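PDB 5T2X: uncharacterized protein from Legionella pneumophila subsp. pneumophila, which is of unknown function but folds as a mainly helical chain that contains a DUF5630 family region. Local coordinates for residues Y128-F132 with Y133-S137; K265-G268 with I269-F273. All coordinates share one frame; numbering follows the deposited sequence.

Contact 1 (Y128-F132 with Y133-S137); sequences YQHCF and YAYNS
His130 ND1 and the Tyr135 hydroxyl OH are joined by a hydrogen bond of 2.7 Å at 160°, with the hydroxyl at the imidazole edge, near the ring plane; either atom could be the donor. The two side chains run alongside each other in the same direction, and Tyr135 CE2 passes 3.6 Å from His130 CA. One imidazole face is covered by Tyr128 O, 3.7 Å above the ring centre. The backbone bonds of the first helical turn come next. Cys131, the N-cap residue, accepts Tyr135 N at its O over 3.1 Å, a nearly straight bond of 171° in the carbonyl plane, while Ala134 N makes only a weak second bond to the same oxygen. Phe132 O receives Asn136 N at 2.9 Å. With SG anti to the backbone N (chi1 179°), the Cys131 thiol reaches Tyr133 CD2 at 3.6 Å, an oblique sulfur-aromatic contact, and Cys131 CB packs on Ala134 CB at 4.2 Å. The Phe132 and Tyr133 side chains cross at about a right angle. His130, with positive phi, is the C-prime residue of a Schellman motif ending helix 117-128, so the turn closes that helix and leads through Cys131 into helix 132-147. Tyr167 stacks on His130, His168 meets Phe132 edge-to-face, and Tyr133 OH bonds to Asn219 O, tying this buried junction to the helices that follow.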
ATOM      1  N   TYR A 128       2.857   5.445  -6.209  1.00 27.70           N
ATOM      2  CA  TYR A 128       3.203   6.812  -5.837  1.00 27.83           C
ATOM      3  C   TYR A 128       2.275   7.339  -4.751  1.00 31.41           C
ATOM      4  O   TYR A 128       2.689   8.155  -3.920  1.00 37.39           O
ATOM      5  CB  TYR A 128       3.162   7.717  -7.068  1.00 32.13           C
ATOM      6  CG  TYR A 128       3.624   9.134  -6.814  1.00 39.51           C
ATOM      7  CD1 TYR A 128       4.968   9.473  -6.905  1.00 38.44           C
ATOM      8  CD2 TYR A 128       2.717  10.135  -6.490  1.00 37.25           C
ATOM      9  CE1 TYR A 128       5.396  10.768  -6.675  1.00 39.03           C
ATOM     10  CE2 TYR A 128       3.135  11.431  -6.259  1.00 47.16           C
ATOM     11  CZ  TYR A 128       4.475  11.741  -6.353  1.00 46.72           C
ATOM     12  OH  TYR A 128       4.895  13.031  -6.124  1.00 58.99           O
ATOM     13  N   GLN A 129       1.023   6.888  -4.743  1.00 32.43           N
ATOM     14  CA  GLN A 129       0.087   7.162  -3.662  1.00 32.94           C
ATOM     15  C   GLN A 129       0.213   6.160  -2.520  1.00 36.33           C
ATOM     16  O   GLN A 129      -0.614   6.177  -1.601  1.00 40.89           O
ATOM     17  CB  GLN A 129      -1.345   7.171  -4.199  1.00 31.12           C
ATOM     18  CG  GLN A 129      -1.571   8.161  -5.331  1.00 35.02           C
ATOM     19  CD  GLN A 129      -1.479   9.605  -4.873  1.00 34.69           C
ATOM     20  OE1 GLN A 129      -1.834   9.933  -3.741  1.00 31.23           O
ATOM     21  NE2 GLN A 129      -0.999  10.476  -5.753  1.00 31.84           N
ATOM     22  N   HIS A 130       1.217   5.279  -2.577  1.00 29.30           N
ATOM     23  CA  HIS A 130       1.533   4.338  -1.501  1.00 32.89           C
ATOM     24  C   HIS A 130       0.401   3.340  -1.269  1.00 34.33           C
ATOM     25  O   HIS A 130       0.130   2.933  -0.137  1.00 33.48           O
ATOM     26  CB  HIS A 130       1.887   5.076  -0.209  1.00 38.31           C
ATOM     27  CG  HIS A 130       2.939   6.124  -0.388  1.00 42.02           C
ATOM     28  ND1 HIS A 130       4.217   5.830  -0.812  1.00 37.69           N
ATOM     29  CD2 HIS A 130       2.902   7.466  -0.209  1.00 35.81           C
ATOM     30  CE1 HIS A 130       4.923   6.944  -0.885  1.00 38.15           C
ATOM     31  NE2 HIS A 130       4.148   7.952  -0.524  1.00 37.57           N
ATOM     32  N   CYS A 131      -0.256   2.931  -2.351  1.00 31.09           N
ATOM     33  CA  CYS A 131      -1.310   1.931  -2.252  1.00 27.38           C
ATOM     34  C   CYS A 131      -0.708   0.559  -1.975  1.00 31.75           C
ATOM     35  O   CYS A 131       0.245   0.142  -2.641  1.00 27.68           O
ATOM     36  CB  CYS A 131      -2.130   1.901  -3.540  1.00 22.65           C
ATOM     37  SG  CYS A 131      -3.451   0.673  -3.556  1.00 32.25           S
ATOM     38  N   PHE A 132      -1.267  -0.145  -0.984  1.00 34.00           N
ATOM     39  CA  PHE A 132      -0.745  -1.461  -0.629  1.00 27.05           C
ATOM     40  C   PHE A 132      -0.900  -2.448  -1.778  1.00 27.46           C
ATOM     41  O   PHE A 132      -0.021  -3.287  -2.006  1.00 36.66           O
ATOM     42  CB  PHE A 132      -1.446  -1.994   0.622  1.00 28.51           C
ATOM     43  CG  PHE A 132      -1.083  -3.417   0.957  1.00 34.70           C
ATOM     44  CD1 PHE A 132       0.051  -3.701   1.698  1.00 35.14           C
ATOM     45  CD2 PHE A 132      -1.875  -4.471   0.522  1.00 29.61           C
ATOM     46  CE1 PHE A 132       0.389  -5.008   2.002  1.00 37.43           C
ATOM     47  CE2 PHE A 132      -1.541  -5.777   0.820  1.00 33.96           C
ATOM     48  CZ  PHE A 132      -0.408  -6.046   1.564  1.00 34.22           C
ATOM     49  N   TYR A 133      -2.022  -2.377  -2.499  1.00 33.07           N
ATOM     50  CA  TYR A 133      -2.236  -3.276  -3.628  1.00 27.98           C
ATOM     51  C   TYR A 133      -1.150  -3.101  -4.680  1.00 30.58           C
ATOM     52  O   TYR A 133      -0.690  -4.081  -5.279  1.00 32.89           O
ATOM     53  CB  TYR A 133      -3.615  -3.029  -4.243  1.00 27.40           C
ATOM     54  CG  TYR A 133      -4.763  -3.067  -3.259  1.00 29.94           C
ATOM     55  CD1 TYR A 133      -4.837  -4.048  -2.280  1.00 35.12           C
ATOM     56  CD2 TYR A 133      -5.773  -2.114  -3.308  1.00 32.24           C
ATOM     57  CE1 TYR A 133      -5.887  -4.082  -1.381  1.00 29.65           C
ATOM     58  CE2 TYR A 133      -6.824  -2.139  -2.415  1.00 29.03           C
ATOM     59  CZ  TYR A 133      -6.877  -3.124  -1.454  1.00 38.67           C
ATOM     60  OH  TYR A 133      -7.927  -3.147  -0.564  1.00 42.53           O
ATOM     61  N   ALA A 134      -0.723  -1.860  -4.914  1.00 31.32           N
ATOM     62  CA  ALA A 134       0.312  -1.602  -5.909  1.00 30.26           C
ATOM     63  C   ALA A 134       1.661  -2.135  -5.447  1.00 29.29           C
ATOM     64  O   ALA A 134       2.375  -2.791  -6.215  1.00 28.32           O
ATOM     65  CB  ALA A 134       0.397  -0.105  -6.203  1.00 26.76           C
ATOM     66  N   TYR A 135       2.032  -1.855  -4.194  1.00 25.21           N
ATOM     67  CA  TYR A 135       3.288  -2.374  -3.661  1.00 27.27           C
ATOM     68  C   TYR A 135       3.307  -3.897  -3.686  1.00 28.65           C
ATOM     69  O   TYR A 135       4.337  -4.507  -4.001  1.00 33.82           O
ATOM     70  CB  TYR A 135       3.508  -1.860  -2.238  1.00 26.63           C
ATOM     71  CG  TYR A 135       3.964  -0.420  -2.165  1.00 28.93           C
ATOM     72  CD1 TYR A 135       4.844   0.099  -3.104  1.00 27.44           C
ATOM     73  CD2 TYR A 135       3.510   0.422  -1.154  1.00 27.46           C
ATOM     74  CE1 TYR A 135       5.266   1.417  -3.040  1.00 30.30           C
ATOM     75  CE2 TYR A 135       3.926   1.742  -1.082  1.00 28.28           C
ATOM     76  CZ  TYR A 135       4.802   2.234  -2.029  1.00 36.57           C
ATOM     77  OH  TYR A 135       5.219   3.544  -1.963  1.00 42.57           O
ATOM     78  N   ASN A 136       2.176  -4.529  -3.367  1.00 34.63           N
ATOM     79  CA  ASN A 136       2.107  -5.986  -3.400  1.00 31.20           C
ATOM     80  C   ASN A 136       2.266  -6.511  -4.822  1.00 30.71           C
ATOM     81  O   ASN A 136       3.025  -7.457  -5.065  1.00 33.88           O
ATOM     82  CB  ASN A 136       0.784  -6.460  -2.797  1.00 36.47           C
ATOM     83  CG  ASN A 136       0.675  -7.970  -2.747  1.00 43.54           C
ATOM     84  OD1 ASN A 136       1.672  -8.671  -2.585  1.00 46.80           O
ATOM     85  ND2 ASN A 136      -0.542  -8.480  -2.892  1.00 43.77           N
ATOM     86  N   SER A 137       1.562  -5.902  -5.777  1.00 25.55           N
ATOM     87  CA  SER A 137       1.627  -6.368  -7.159  1.00 30.40           C
ATOM     88  C   SER A 137       2.978  -6.052  -7.790  1.00 31.43           C
ATOM     89  O   SER A 137       3.510  -6.857  -8.564  1.00 27.55           O
ATOM     90  CB  SER A 137       0.489  -5.748  -7.970  1.00 26.00           C
ATOM     91  OG  SER A 137       0.493  -6.224  -9.305  1.00 46.71           O
TER

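Contact 2 (K265-G268 with I269-F273); sequences KAKG and ILDEF
Lys267 and Asp271, one helical turn apart, meet through a long salt bridge in which Lys267 NZ lies 3.4 Å from Asp271 OD2; as a hydrogen bond it is weak. The lysine leaves the helix with CG anti to the backbone N and stays extended until chi4 (56°), where the chain bends and swings the ammonium back towards the carboxylate. Its aliphatic part runs past the carboxylate, Lys267 CG coming to 3.3 Å from Asp271 OD2, nearer than the charged nitrogen does. Both residues are also linked through the backbone, Asp271 N donating to Lys267 O at 2.9 Å and 146°. Asp271 OD2 also lies 3.1 Å from Lys267 O, two acceptors that are not hydrogen-bonded to each other.

Leu270 N binds Ala266 O at 3.0 Å and 162°, and Leu270 CG rests 3.3 Å from that oxygen. Ile269 N is held by two weak bonds, to Lys265 O and to Ala266 O, while Ile269 CG1 lies 3.3 Å from Lys265 O. Glu272 N reaches Gly268 O weakly as helix 252-272 nears its end before Phe273.

On the side facing the protein, Ile269 and Leu270 pack on Leu207 of helix 191-207, Ile269 also touches Trp169 and Tyr173, and Lys265 NZ forms a salt bridge with Glu199. The chemistry is thus that of the amphipathic end of helix 252-272: apolar branches and the Lys265 charge anchor it to neighbouring helices, whereas the exposed Lys267-Asp271 pair probably adds a modest electrostatic link between successive turns.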
ATOM      1  N   LYS A 265      11.262  -1.949  17.572  1.00 53.70           N
ATOM      2  CA  LYS A 265      10.727  -1.232  16.419  1.00 50.45           C
ATOM      3  C   LYS A 265       9.205  -1.166  16.461  1.00 49.90           C
ATOM      4  O   LYS A 265       8.613  -0.169  16.033  1.00 53.83           O
ATOM      5  CB  LYS A 265      11.208  -1.888  15.126  1.00 51.98           C
ATOM      6  CG  LYS A 265      12.714  -1.812  14.926  1.00 58.04           C
ATOM      7  CD  LYS A 265      13.153  -2.534  13.664  1.00 68.92           C
ATOM      8  CE  LYS A 265      14.665  -2.471  13.492  1.00 75.80           C
ATOM      9  NZ  LYS A 265      15.127  -3.232  12.297  1.00 79.30           N
ATOM     10  N   ALA A 266       8.555  -2.216  16.970  1.00 50.50           N
ATOM     11  CA  ALA A 266       7.101  -2.188  17.090  1.00 51.40           C
ATOM     12  C   ALA A 266       6.648  -1.227  18.182  1.00 62.60           C
ATOM     13  O   ALA A 266       5.590  -0.600  18.052  1.00 61.59           O
ATOM     14  CB  ALA A 266       6.564  -3.592  17.363  1.00 48.29           C
ATOM     15  N   LYS A 267       7.430  -1.095  19.257  1.00 61.47           N
ATOM     16  CA  LYS A 267       7.075  -0.159  20.319  1.00 64.59           C
ATOM     17  C   LYS A 267       7.128   1.282  19.826  1.00 69.79           C
ATOM     18  O   LYS A 267       6.251   2.088  20.156  1.00 77.51           O
ATOM     19  CB  LYS A 267       7.996  -0.350  21.522  1.00 70.84           C
ATOM     20  CG  LYS A 267       7.769   0.656  22.640  1.00 76.53           C
ATOM     21  CD  LYS A 267       8.693   0.400  23.820  1.00 82.57           C
ATOM     22  CE  LYS A 267       8.539   1.476  24.882  1.00 83.46           C
ATOM     23  NZ  LYS A 267       7.129   1.604  25.345  1.00 84.19           N
ATOM     24  N   GLY A 268       8.148   1.625  19.035  1.00 63.69           N
ATOM     25  CA  GLY A 268       8.217   2.962  18.474  1.00 63.07           C
ATOM     26  C   GLY A 268       7.058   3.276  17.549  1.00 64.95           C
ATOM     27  O   GLY A 268       6.658   4.437  17.421  1.00 69.27           O
ATOM     28  N   ILE A 269       6.501   2.254  16.900  1.00 64.23           N
ATOM     29  CA  ILE A 269       5.347   2.460  16.032  1.00 65.22           C
ATOM     30  C   ILE A 269       4.091   2.687  16.863  1.00 67.09           C
ATOM     31  O   ILE A 269       3.311   3.611  16.602  1.00 70.16           O
ATOM     32  CB  ILE A 269       5.180   1.267  15.073  1.00 52.73           C
ATOM     33  CG1 ILE A 269       6.343   1.212  14.080  1.00 48.33           C
ATOM     34  CG2 ILE A 269       3.844   1.342  14.350  1.00 42.07           C
ATOM     35  CD1 ILE A 269       6.291   0.023  13.145  1.00 42.63           C
ATOM     36  N   LEU A 270       3.880   1.851  17.884  1.00 65.46           N
ATOM     37  CA  LEU A 270       2.676   1.965  18.701  1.00 63.46           C
ATOM     38  C   LEU A 270       2.688   3.220  19.562  1.00 69.92           C
ATOM     39  O   LEU A 270       1.621   3.732  19.921  1.00 75.82           O
ATOM     40  CB  LEU A 270       2.519   0.720  19.575  1.00 47.97           C
ATOM     41  CG  LEU A 270       2.364  -0.602  18.820  1.00 51.23           C
ATOM     42  CD1 LEU A 270       2.322  -1.775  19.785  1.00 44.71           C
ATOM     43  CD2 LEU A 270       1.118  -0.575  17.952  1.00 50.07           C
ATOM     44  N   ASP A 271       3.873   3.733  19.904  1.00 71.85           N
ATOM     45  CA  ASP A 271       3.946   4.953  20.699  1.00 76.33           C
ATOM     46  C   ASP A 271       3.654   6.195  19.866  1.00 74.97           C
ATOM     47  O   ASP A 271       3.093   7.166  20.388  1.00 82.46           O
ATOM     48  CB  ASP A 271       5.322   5.078  21.357  1.00 79.25           C
ATOM     49  CG  ASP A 271       5.552   4.033  22.432  1.00 81.40           C
ATOM     50  OD1 ASP A 271       4.559   3.485  22.957  1.00 77.07           O
ATOM     51  OD2 ASP A 271       6.728   3.763  22.756  1.00 78.92           O
ATOM     52  N   GLU A 272       4.020   6.184  18.582  1.00 65.27           N
ATOM     53  CA  GLU A 272       3.758   7.339  17.731  1.00 62.07           C
ATOM     54  C   GLU A 272       2.273   7.485  17.425  1.00 63.62           C
ATOM     55  O   GLU A 272       1.804   8.597  17.159  1.00 68.47           O
ATOM     56  CB  GLU A 272       4.562   7.227  16.435  1.00 60.01           C
ATOM     57  CG  GLU A 272       4.662   8.523  15.647  1.00 63.20           C
ATOM     58  CD  GLU A 272       5.463   8.368  14.369  1.00 80.91           C
ATOM     59  OE1 GLU A 272       4.912   8.643  13.283  1.00 84.27           O
ATOM     60  OE2 GLU A 272       6.641   7.961  14.452  1.00 87.63           O
ATOM     61  N   PHE A 273       1.524   6.386  17.459  1.00 60.78           N
ATOM     62  CA  PHE A 273       0.085   6.385  17.193  1.00 66.95           C
ATOM     63  C   PHE A 273      -0.624   5.961  18.475  1.00 69.56           C
ATOM     64  O   PHE A 273      -1.054   4.814  18.618  1.00 70.18           O
ATOM     65  CB  PHE A 273      -0.256   5.463  16.016  1.00 67.07           C
ATOM     66  CG  PHE A 273       0.424   5.846  14.733  1.00 58.86           C
ATOM     67  CD1 PHE A 273      -0.147   6.779  13.884  1.00 55.39           C
ATOM     68  CD2 PHE A 273       1.635   5.276  14.378  1.00 61.78           C
ATOM     69  CE1 PHE A 273       0.478   7.135  12.703  1.00 59.96           C
ATOM     70  CE2 PHE A 273       2.263   5.628  13.200  1.00 65.09           C
ATOM     71  CZ  PHE A 273       1.684   6.559  12.361  1.00 60.49           C
TER

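Both contacts are local, formed within one continuous run of chain, yet they stand at different depths: contact 1 bridges two helices, contact 2 closes one. Contact 1 is buried, about 4 Å from the centre of the chain, and joins the end of helix 117-128 to the start of helix 132-147. Contact 2 belongs to the surface, about 19 Å from that centre, and covers the last turns of helix 252-272 and the first residue after it. An imidazole-hydroxyl bond, aromatic rings and a thiol serve the first; a solvent-facing ion pair marks the second. Their centres are about 22 Å apart and they do not touch, although His168, just before helix 169-185, meets contact 1, and Trp169, at its start, meets contact 2.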